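Local atomic coordinates of RNA-dependent RNA Polymerase (Bombyx mori cytoplasmic polyhedrosis virus, PDB entry 6TZ0), a protein that catalyses RNA-templated RNA synthesis for viral transcription and genome replication, making fully conservative plus strands and complementary minus strands. Residues K239-Y242 with I243-K246; R458-T462 with P463-F467; Y622-E625 with I626-Q629. All coordinates share one frame; numbering follows the deposited sequence.

Contact 1 (K239-Y242 with I243-K246); sequences KDSY and IDEK
Torsions bring Y242 and K246 together on the N-terminal turn of helix 242-248, where S241 holds the N-cap position. Y242 has CG anti to the backbone N (chi1 179°), which sends the ring off beside its own carbonyl carbon. K246 begins with CG beside its backbone N, and a near-extended chi2 (159°) carries CD over the tyrosine ring. The bend at chi3 then turns CE and NZ. K246 CD stands 3.5 Å from the centroid of the Y242 ring and only 11° off the normal. This is a CH-pi contact over the face.

D341, outside the two segments, meets the far ends of both residues. Its OD2 takes a hydrogen bond from Y242 OH and also forms a salt bridge with K246 NZ. The ring and the aliphatic part of the lysine are therefore held at both ends, by the backbone and by one shared carboxylate oxygen.

The backbone bonds are those of a starting helix. E245 N donates to S241 O at 3.1 Å, and K246 N donates to Y242 O at 3.0 Å. The S241 side chain makes no capping bond. Instead, S241 OG donates to D244 OD2 at 3.0 Å, meeting the carboxylate from above its plane. The E245 chain passes S241 O, and its OE1 forms a salt bridge with K248.

F234 and C237 of helix 224-237 pack against Y242. The side chain of I243 lies about 7 Å from that of R485, a UTP-binding residue, though no UTP is bound to this chain here. I243 CD1 touches the ring at Y242 CD2, at 3.9 Å.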
ATOM      1  N   LYS A 239      21.925   2.838  26.590  1.00 44.40           N
ATOM      2  CA  LYS A 239      23.315   2.633  27.003  1.00 44.40           C
ATOM      3  C   LYS A 239      24.213   2.160  25.856  1.00 44.40           C
ATOM      4  O   LYS A 239      25.379   2.557  25.774  1.00 44.40           O
ATOM      5  CB  LYS A 239      23.344   1.639  28.162  1.00 44.40           C
ATOM      6  CG  LYS A 239      24.681   1.439  28.808  1.00 44.40           C
ATOM      7  CD  LYS A 239      24.574   0.441  29.941  1.00 44.40           C
ATOM      8  CE  LYS A 239      23.851   1.057  31.120  1.00 44.40           C
ATOM      9  NZ  LYS A 239      23.841   0.156  32.300  1.00 44.40           N
ATOM     10  N   ASP A 240      23.697   1.320  24.960  1.00 44.66           N
ATOM     11  CA  ASP A 240      24.459   0.911  23.781  1.00 44.66           C
ATOM     12  C   ASP A 240      23.809   1.381  22.487  1.00 44.66           C
ATOM     13  O   ASP A 240      24.433   2.109  21.711  1.00 44.66           O
ATOM     14  CB  ASP A 240      24.618  -0.615  23.774  1.00 44.66           C
ATOM     15  CG  ASP A 240      25.607  -1.115  22.729  1.00 44.66           C
ATOM     16  OD1 ASP A 240      26.260  -0.309  22.037  1.00 44.66           O
ATOM     17  OD2 ASP A 240      25.726  -2.346  22.592  1.00 44.66           O
ATOM     18  N   SER A 241      22.574   0.976  22.227  1.00 43.55           N
ATOM     19  CA  SER A 241      21.856   1.383  21.029  1.00 43.55           C
ATOM     20  C   SER A 241      20.385   1.375  21.388  1.00 43.55           C
ATOM     21  O   SER A 241      19.846   0.328  21.749  1.00 43.55           O
ATOM     22  CB  SER A 241      22.138   0.450  19.859  1.00 43.55           C
ATOM     23  OG  SER A 241      21.416   0.854  18.711  1.00 43.55           O
ATOM     24  N   TYR A 242      19.749   2.539  21.290  1.00 42.09           N
ATOM     25  CA  TYR A 242      18.452   2.738  21.924  1.00 42.09           C
ATOM     26  C   TYR A 242      17.340   2.006  21.182  1.00 42.09           C
ATOM     27  O   TYR A 242      16.557   1.270  21.798  1.00 42.09           O
ATOM     28  CB  TYR A 242      18.192   4.239  22.023  1.00 42.09           C
ATOM     29  CG  TYR A 242      16.887   4.658  22.633  1.00 42.09           C
ATOM     30  CD1 TYR A 242      16.552   4.284  23.922  1.00 42.09           C
ATOM     31  CD2 TYR A 242      16.047   5.530  21.964  1.00 42.09           C
ATOM     32  CE1 TYR A 242      15.372   4.694  24.496  1.00 42.09           C
ATOM     33  CE2 TYR A 242      14.870   5.956  22.530  1.00 42.09           C
ATOM     34  CZ  TYR A 242      14.540   5.538  23.798  1.00 42.09           C
ATOM     35  OH  TYR A 242      13.367   5.957  24.369  1.00 42.09           O
ATOM     36  N   ILE A 243      17.294   2.146  19.858  1.00 43.17           N
ATOM     37  CA  ILE A 243      16.209   1.566  19.077  1.00 43.17           C
ATOM     38  C   ILE A 243      16.348   0.048  19.000  1.00 43.17           C
ATOM     39  O   ILE A 243      15.349  -0.679  19.067  1.00 43.17           O
ATOM     40  CB  ILE A 243      16.174   2.211  17.683  1.00 43.17           C
ATOM     41  CG1 ILE A 243      16.092   3.732  17.800  1.00 43.17           C
ATOM     42  CG2 ILE A 243      15.001   1.718  16.903  1.00 43.17           C
ATOM     43  CD1 ILE A 243      14.867   4.233  18.506  1.00 43.17           C
ATOM     44  N   ASP A 244      17.581  -0.451  18.894  1.00 44.56           N
ATOM     45  CA  ASP A 244      17.810  -1.892  18.824  1.00 44.56           C
ATOM     46  C   ASP A 244      17.422  -2.584  20.121  1.00 44.56           C
ATOM     47  O   ASP A 244      16.787  -3.647  20.101  1.00 44.56           O
ATOM     48  CB  ASP A 244      19.274  -2.175  18.504  1.00 44.56           C
ATOM     49  CG  ASP A 244      19.634  -1.820  17.087  1.00 44.56           C
ATOM     50  OD1 ASP A 244      18.761  -1.930  16.208  1.00 44.56           O
ATOM     51  OD2 ASP A 244      20.790  -1.428  16.851  1.00 44.56           O
ATOM     52  N   GLU A 245      17.768  -1.982  21.257  1.00 45.91           N
ATOM     53  CA  GLU A 245      17.407  -2.583  22.532  1.00 45.91           C
ATOM     54  C   GLU A 245      15.919  -2.445  22.815  1.00 45.91           C
ATOM     55  O   GLU A 245      15.338  -3.320  23.454  1.00 45.91           O
ATOM     56  CB  GLU A 245      18.232  -1.979  23.660  1.00 45.91           C
ATOM     57  CG  GLU A 245      19.675  -2.418  23.631  1.00 45.91           C
ATOM     58  CD  GLU A 245      19.830  -3.897  23.916  1.00 45.91           C
ATOM     59  OE1 GLU A 245      19.046  -4.433  24.728  1.00 45.91           O
ATOM     60  OE2 GLU A 245      20.726  -4.529  23.321  1.00 45.91           O
ATOM     61  N   LYS A 246      15.286  -1.365  22.346  1.00 41.93           N
ATOM     62  CA  LYS A 246      13.830  -1.262  22.453  1.00 41.93           C
ATOM     63  C   LYS A 246      13.128  -2.346  21.646  1.00 41.93           C
ATOM     64  O   LYS A 246      12.184  -2.976  22.133  1.00 41.93           O
ATOM     65  CB  LYS A 246      13.369   0.113  21.990  1.00 41.93           C
ATOM     66  CG  LYS A 246      13.495   1.211  23.009  1.00 41.93           C
ATOM     67  CD  LYS A 246      13.498   2.532  22.292  1.00 41.93           C
ATOM     68  CE  LYS A 246      12.203   2.819  21.604  1.00 41.93           C
ATOM     69  NZ  LYS A 246      12.328   4.106  20.886  1.00 41.93           N
TER

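Contact 2 (R458-T462 with P463-F467); sequences REYRT and PERIF
The guanidinium of R465 grips the backbone of residues 459-460, in the type I beta turn E459-T462 that leads into helix 464-469. R465 NE donates to E459 O at 2.9 Å. R465 NH1 donates to Y460 O at 2.7 Å. Both oxygens lie at the edge of the guanidinium, a little out of its plane. One arginine thus satisfies two successive carbonyls of the turn.

The side chain is extended as far as CD. A bend at chi3 (61°) brings NE to E459 O, and chi4 near a right angle (89°) turns the group so that NH1 meets Y460 O. The guanidinium also passes beside Y460. Its plane is nearly parallel to the tyrosine ring, 12° apart, with R465 NH1 3.6 Å from Y460 CD1. NH1 approaches the ring obliquely. The E459 side chain touches only lightly, CG to R465 CD at 4.2 Å. The backbone link between turn and helix, from R465 N to T462 O, is weak. Within the turn, Y460 CE2 lies over the guanidinium of R461, 3.9 Å above its plane.

Two residues outside the turn, D495 and F498, also meet the R465 guanidinium and probably help hold its rotation. D495 forms a salt bridge with NH2, and F498 makes a cation-pi contact. E459 OE2 pairs with K468 further along the helix. D414 receives both Y460 OH and R461 NH2, which ties the turn to another part of the polymerase domain.

The turn also faces the chain of Viral structural protein 4. There, T462 OG1 is hydrogen-bonded to OD1 of N170 of that chain.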
ATOM      1  N   ARG A 458      -2.353   6.218 -25.855  1.00 37.00           N
ATOM      2  CA  ARG A 458      -2.364   5.700 -27.216  1.00 37.00           C
ATOM      3  C   ARG A 458      -1.901   4.256 -27.292  1.00 37.00           C
ATOM      4  O   ARG A 458      -2.128   3.601 -28.312  1.00 37.00           O
ATOM      5  CB  ARG A 458      -1.477   6.559 -28.114  1.00 37.00           C
ATOM      6  CG  ARG A 458      -0.002   6.385 -27.862  1.00 37.00           C
ATOM      7  CD  ARG A 458       0.826   7.319 -28.713  1.00 37.00           C
ATOM      8  NE  ARG A 458       0.720   8.701 -28.257  1.00 37.00           N
ATOM      9  CZ  ARG A 458       1.282   9.737 -28.866  1.00 37.00           C
ATOM     10  NH1 ARG A 458       2.007   9.550 -29.956  1.00 37.00           N
ATOM     11  NH2 ARG A 458       1.127  10.958 -28.379  1.00 37.00           N
ATOM     12  N   GLU A 459      -1.265   3.742 -26.243  1.00 34.87           N
ATOM     13  CA  GLU A 459      -0.762   2.378 -26.234  1.00 34.87           C
ATOM     14  C   GLU A 459      -1.400   1.542 -25.134  1.00 34.87           C
ATOM     15  O   GLU A 459      -0.814   0.549 -24.700  1.00 34.87           O
ATOM     16  CB  GLU A 459       0.762   2.379 -26.110  1.00 34.87           C
ATOM     17  CG  GLU A 459       1.309   3.006 -24.850  1.00 34.87           C
ATOM     18  CD  GLU A 459       2.819   2.981 -24.822  1.00 34.87           C
ATOM     19  OE1 GLU A 459       3.423   2.557 -25.827  1.00 34.87           O
ATOM     20  OE2 GLU A 459       3.404   3.360 -23.787  1.00 34.87           O
ATOM     21  N   TYR A 460      -2.601   1.917 -24.695  1.00 29.82           N
ATOM     22  CA  TYR A 460      -3.329   1.121 -23.714  1.00 29.82           C
ATOM     23  C   TYR A 460      -3.760  -0.225 -24.283  1.00 29.82           C
ATOM     24  O   TYR A 460      -3.853  -1.206 -23.540  1.00 29.82           O
ATOM     25  CB  TYR A 460      -4.539   1.907 -23.212  1.00 29.82           C
ATOM     26  CG  TYR A 460      -5.407   1.170 -22.221  1.00 29.82           C
ATOM     27  CD1 TYR A 460      -4.986   0.967 -20.917  1.00 29.82           C
ATOM     28  CD2 TYR A 460      -6.657   0.695 -22.588  1.00 29.82           C
ATOM     29  CE1 TYR A 460      -5.781   0.297 -20.011  1.00 29.82           C
ATOM     30  CE2 TYR A 460      -7.461   0.032 -21.690  1.00 29.82           C
ATOM     31  CZ  TYR A 460      -7.015  -0.168 -20.406  1.00 29.82           C
ATOM     32  OH  TYR A 460      -7.808  -0.836 -19.512  1.00 29.82           O
ATOM     33  N   ARG A 461      -4.002  -0.298 -25.588  1.00 26.42           N
ATOM     34  CA  ARG A 461      -4.440  -1.518 -26.245  1.00 26.42           C
ATOM     35  C   ARG A 461      -3.305  -2.253 -26.941  1.00 26.42           C
ATOM     36  O   ARG A 461      -3.560  -3.216 -27.664  1.00 26.42           O
ATOM     37  CB  ARG A 461      -5.534  -1.204 -27.263  1.00 26.42           C
ATOM     38  CG  ARG A 461      -6.766  -0.540 -26.695  1.00 26.42           C
ATOM     39  CD  ARG A 461      -7.598  -1.470 -25.849  1.00 26.42           C
ATOM     40  NE  ARG A 461      -8.828  -0.820 -25.413  1.00 26.42           N
ATOM     41  CZ  ARG A 461      -9.727  -1.368 -24.609  1.00 26.42           C
ATOM     42  NH1 ARG A 461      -9.546  -2.589 -24.140  1.00 26.42           N
ATOM     43  NH2 ARG A 461     -10.807  -0.689 -24.274  1.00 26.42           N
ATOM     44  N   THR A 462      -2.069  -1.821 -26.749  1.00 28.23           N
ATOM     45  CA  THR A 462      -0.912  -2.361 -27.447  1.00 28.23           C
ATOM     46  C   THR A 462      -0.226  -3.402 -26.585  1.00 28.23           C
ATOM     47  O   THR A 462       0.106  -3.111 -25.430  1.00 28.23           O
ATOM     48  CB  THR A 462       0.064  -1.243 -27.787  1.00 28.23           C
ATOM     49  OG1 THR A 462      -0.588  -0.288 -28.629  1.00 28.23           O
ATOM     50  CG2 THR A 462       1.278  -1.782 -28.504  1.00 28.23           C
ATOM     51  N   PRO A 463       0.004  -4.613 -27.099  1.00 28.75           N
ATOM     52  CA  PRO A 463       0.549  -5.684 -26.249  1.00 28.75           C
ATOM     53  C   PRO A 463       2.009  -5.499 -25.858  1.00 28.75           C
ATOM     54  O   PRO A 463       2.444  -6.117 -24.881  1.00 28.75           O
ATOM     55  CB  PRO A 463       0.365  -6.939 -27.111  1.00 28.75           C
ATOM     56  CG  PRO A 463      -0.679  -6.578 -28.092  1.00 28.75           C
ATOM     57  CD  PRO A 463      -0.478  -5.136 -28.387  1.00 28.75           C
ATOM     58  N   GLU A 464       2.776  -4.674 -26.568  1.00 33.47           N
ATOM     59  CA  GLU A 464       4.185  -4.495 -26.241  1.00 33.47           C
ATOM     60  C   GLU A 464       4.408  -3.640 -25.004  1.00 33.47           C
ATOM     61  O   GLU A 464       5.535  -3.601 -24.498  1.00 33.47           O
ATOM     62  CB  GLU A 464       4.921  -3.887 -27.430  1.00 33.47           C
ATOM     63  CG  GLU A 464       5.046  -4.840 -28.604  1.00 33.47           C
ATOM     64  CD  GLU A 464       5.971  -6.009 -28.307  1.00 33.47           C
ATOM     65  OE1 GLU A 464       6.965  -5.814 -27.577  1.00 33.47           O
ATOM     66  OE2 GLU A 464       5.699  -7.127 -28.793  1.00 33.47           O
ATOM     67  N   ARG A 465       3.364  -2.972 -24.515  1.00 30.99           N
ATOM     68  CA  ARG A 465       3.435  -2.192 -23.286  1.00 30.99           C
ATOM     69  C   ARG A 465       3.795  -3.056 -22.079  1.00 30.99           C
ATOM     70  O   ARG A 465       4.592  -2.645 -21.225  1.00 30.99           O
ATOM     71  CB  ARG A 465       2.096  -1.486 -23.092  1.00 30.99           C
ATOM     72  CG  ARG A 465       1.956  -0.734 -21.816  1.00 30.99           C
ATOM     73  CD  ARG A 465       0.740   0.161 -21.836  1.00 30.99           C
ATOM     74  NE  ARG A 465      -0.534  -0.533 -21.996  1.00 30.99           N
ATOM     75  CZ  ARG A 465      -1.270  -1.002 -20.994  1.00 30.99           C
ATOM     76  NH1 ARG A 465      -2.424  -1.596 -21.248  1.00 30.99           N
ATOM     77  NH2 ARG A 465      -0.860  -0.872 -19.742  1.00 30.99           N
ATOM     78  N   ILE A 466       3.268  -4.279 -22.031  1.00 30.72           N
ATOM     79  CA  ILE A 466       3.513  -5.178 -20.908  1.00 30.72           C
ATOM     80  C   ILE A 466       4.965  -5.648 -20.898  1.00 30.72           C
ATOM     81  O   ILE A 466       5.634  -5.663 -19.852  1.00 30.72           O
ATOM     82  CB  ILE A 466       2.540  -6.366 -20.985  1.00 30.72           C
ATOM     83  CG1 ILE A 466       1.091  -5.870 -21.069  1.00 30.72           C
ATOM     84  CG2 ILE A 466       2.738  -7.285 -19.815  1.00 30.72           C
ATOM     85  CD1 ILE A 466       0.640  -5.041 -19.897  1.00 30.72           C
ATOM     86  N   PHE A 467       5.487  -6.011 -22.070  1.00 32.96           N
ATOM     87  CA  PHE A 467       6.871  -6.455 -22.140  1.00 32.96           C
ATOM     88  C   PHE A 467       7.830  -5.297 -21.937  1.00 32.96           C
ATOM     89  O   PHE A 467       8.933  -5.496 -21.427  1.00 32.96           O
ATOM     90  CB  PHE A 467       7.152  -7.135 -23.476  1.00 32.96           C
ATOM     91  CG  PHE A 467       6.200  -8.237 -23.803  1.00 32.96           C
ATOM     92  CD1 PHE A 467       6.109  -9.354 -23.002  1.00 32.96           C
ATOM     93  CD2 PHE A 467       5.449  -8.184 -24.962  1.00 32.96           C
ATOM     94  CE1 PHE A 467       5.241 -10.374 -23.314  1.00 32.96           C
ATOM     95  CE2 PHE A 467       4.586  -9.201 -25.285  1.00 32.96           C
ATOM     96  CZ  PHE A 467       4.484 -10.298 -24.463  1.00 32.96           C
TER

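Contact 3 (Y622-E625 with I626-Q629); sequences YESE and IFGQ
S624 and F627 meet at the tight end of the beta hairpin formed by strands 620-624 and 628-631. F627 N donates to S624 OG at 2.9 Å. The serine oxygen lies between its own backbone N and carbonyl carbon (chi1 64°), which turns it in toward the chain reversal. It also touches F627 CB at 3.4 Å and sits at the edge of the phenylalanine ring. S624 N bonds to G628 O, though the modelled length is doubtfully short. The return bond, from G628 N to S624 O, is weak. G628 has phi/psi of 95°/-107°, where a CB would press on the carbonyl O of F627.

The other side is looser in its side chains. E623 and Q629 form an antiparallel non-hydrogen-bonded pair, but their side chains touch the opposing strand only lightly. E623 and E625 are exposed to solvent. The Q629 chain is extended, and its NE2 bonds to S621 OG. Q629 also packs on V344 of the chain of Viral structural protein 4.

Within the turn, I626 CG2 lies 3.5 Å above the plane of the F627 ring, and F95 meets that ring edge-to-face. I626 packs on K121 and A128 of helix 121-134. Y622 rests on T349, E350 and L353 of helix 349-356. Strand 628-631 is an outer strand of a mixed sheet. Strand 620-624 lies between it and strand 474-477, parallel to the latter.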
ATOM      1  N   TYR A 622      16.604  -0.281  -4.897  1.00 42.03           N
ATOM      2  CA  TYR A 622      16.751   0.985  -4.196  1.00 42.03           C
ATOM      3  C   TYR A 622      17.987   1.711  -4.701  1.00 42.03           C
ATOM      4  O   TYR A 622      19.038   1.094  -4.895  1.00 42.03           O
ATOM      5  CB  TYR A 622      16.834   0.783  -2.684  1.00 42.03           C
ATOM      6  CG  TYR A 622      17.075   2.077  -1.958  1.00 42.03           C
ATOM      7  CD1 TYR A 622      16.096   3.059  -1.909  1.00 42.03           C
ATOM      8  CD2 TYR A 622      18.285   2.323  -1.327  1.00 42.03           C
ATOM      9  CE1 TYR A 622      16.318   4.251  -1.257  1.00 42.03           C
ATOM     10  CE2 TYR A 622      18.514   3.506  -0.673  1.00 42.03           C
ATOM     11  CZ  TYR A 622      17.534   4.472  -0.651  1.00 42.03           C
ATOM     12  OH  TYR A 622      17.757   5.654   0.014  1.00 42.03           O
ATOM     13  N   GLU A 623      17.854   3.016  -4.919  1.00 44.30           N
ATOM     14  CA  GLU A 623      18.956   3.851  -5.382  1.00 44.30           C
ATOM     15  C   GLU A 623      19.585   4.539  -4.179  1.00 44.30           C
ATOM     16  O   GLU A 623      19.003   5.468  -3.612  1.00 44.30           O
ATOM     17  CB  GLU A 623      18.465   4.876  -6.398  1.00 44.30           C
ATOM     18  CG  GLU A 623      19.560   5.768  -6.929  1.00 44.30           C
ATOM     19  CD  GLU A 623      19.055   6.754  -7.957  1.00 44.30           C
ATOM     20  OE1 GLU A 623      17.836   6.759  -8.227  1.00 44.30           O
ATOM     21  OE2 GLU A 623      19.877   7.520  -8.500  1.00 44.30           O
ATOM     22  N   SER A 624      20.775   4.097  -3.798  1.00 42.26           N
ATOM     23  CA  SER A 624      21.428   4.590  -2.599  1.00 42.26           C
ATOM     24  C   SER A 624      22.497   5.619  -2.933  1.00 42.26           C
ATOM     25  O   SER A 624      23.133   5.565  -3.987  1.00 42.26           O
ATOM     26  CB  SER A 624      22.049   3.440  -1.815  1.00 42.26           C
ATOM     27  OG  SER A 624      23.078   2.833  -2.559  1.00 42.26           O
ATOM     28  N   GLU A 625      22.684   6.569  -2.017  1.00 43.93           N
ATOM     29  CA  GLU A 625      23.762   7.536  -2.159  1.00 43.93           C
ATOM     30  C   GLU A 625      25.118   6.933  -1.825  1.00 43.93           C
ATOM     31  O   GLU A 625      26.136   7.384  -2.355  1.00 43.93           O
ATOM     32  CB  GLU A 625      23.498   8.750  -1.275  1.00 43.93           C
ATOM     33  CG  GLU A 625      22.371   9.629  -1.764  1.00 43.93           C
ATOM     34  CD  GLU A 625      22.103  10.792  -0.838  1.00 43.93           C
ATOM     35  OE1 GLU A 625      22.687  10.820   0.265  1.00 43.93           O
ATOM     36  OE2 GLU A 625      21.315  11.685  -1.212  1.00 43.93           O
ATOM     37  N   ILE A 626      25.154   5.921  -0.966  1.00 41.41           N
ATOM     38  CA  ILE A 626      26.407   5.240  -0.677  1.00 41.41           C
ATOM     39  C   ILE A 626      26.777   4.297  -1.812  1.00 41.41           C
ATOM     40  O   ILE A 626      27.802   4.467  -2.481  1.00 41.41           O
ATOM     41  CB  ILE A 626      26.311   4.471   0.650  1.00 41.41           C
ATOM     42  CG1 ILE A 626      25.894   5.384   1.793  1.00 41.41           C
ATOM     43  CG2 ILE A 626      27.642   3.848   0.976  1.00 41.41           C
ATOM     44  CD1 ILE A 626      25.513   4.612   3.027  1.00 41.41           C
ATOM     45  N   PHE A 627      25.935   3.295  -2.053  1.00 40.20           N
ATOM     46  CA  PHE A 627      26.309   2.135  -2.845  1.00 40.20           C
ATOM     47  C   PHE A 627      25.811   2.194  -4.281  1.00 40.20           C
ATOM     48  O   PHE A 627      26.121   1.293  -5.065  1.00 40.20           O
ATOM     49  CB  PHE A 627      25.780   0.866  -2.178  1.00 40.20           C
ATOM     50  CG  PHE A 627      26.274   0.675  -0.785  1.00 40.20           C
ATOM     51  CD1 PHE A 627      27.577   0.285  -0.546  1.00 40.20           C
ATOM     52  CD2 PHE A 627      25.425   0.870   0.292  1.00 40.20           C
ATOM     53  CE1 PHE A 627      28.033   0.111   0.745  1.00 40.20           C
ATOM     54  CE2 PHE A 627      25.872   0.695   1.583  1.00 40.20           C
ATOM     55  CZ  PHE A 627      27.176   0.311   1.807  1.00 40.20           C
ATOM     56  N   GLY A 628      25.057   3.207  -4.643  1.00 41.55           N
ATOM     57  CA  GLY A 628      24.579   3.326  -6.020  1.00 41.55           C
ATOM     58  C   GLY A 628      23.175   2.746  -6.183  1.00 41.55           C
ATOM     59  O   GLY A 628      22.215   3.341  -5.733  1.00 41.55           O
ATOM     60  N   GLN A 629      23.083   1.588  -6.827  1.00 42.06           N
ATOM     61  CA  GLN A 629      21.808   0.924  -7.052  1.00 42.06           C
ATOM     62  C   GLN A 629      21.838  -0.442  -6.385  1.00 42.06           C
ATOM     63  O   GLN A 629      22.635  -1.305  -6.765  1.00 42.06           O
ATOM     64  CB  GLN A 629      21.509   0.796  -8.544  1.00 42.06           C
ATOM     65  CG  GLN A 629      20.152   0.220  -8.824  1.00 42.06           C
ATOM     66  CD  GLN A 629      19.825   0.189 -10.294  1.00 42.06           C
ATOM     67  OE1 GLN A 629      20.631   0.596 -11.128  1.00 42.06           O
ATOM     68  NE2 GLN A 629      18.636  -0.299 -10.626  1.00 42.06           N
TER

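Overall arrangement
The three contacts come in series along the chain, 1, 2, then 3. Contact 1 belongs to the N-terminal region. Contacts 2 and 3 share the central polymerase domain. Contacts 1 and 3 have centres 26 Å apart, and contacts 2 and 3 have centres 31 Å apart. Contacts 1 and 2 are the most distant pair, at 51 Å between centres. None touches another. Helix 464-469 of contact 2 is followed by strand 474-477, which lies beside strand 620-624 of contact 3 in one mixed sheet. These are separate local structures. Contacts 2 and 3 lie where the polymerase domain meets the chain of Viral structural protein 4, whereas contact 1 lies nearer the UTP-binding residue R485.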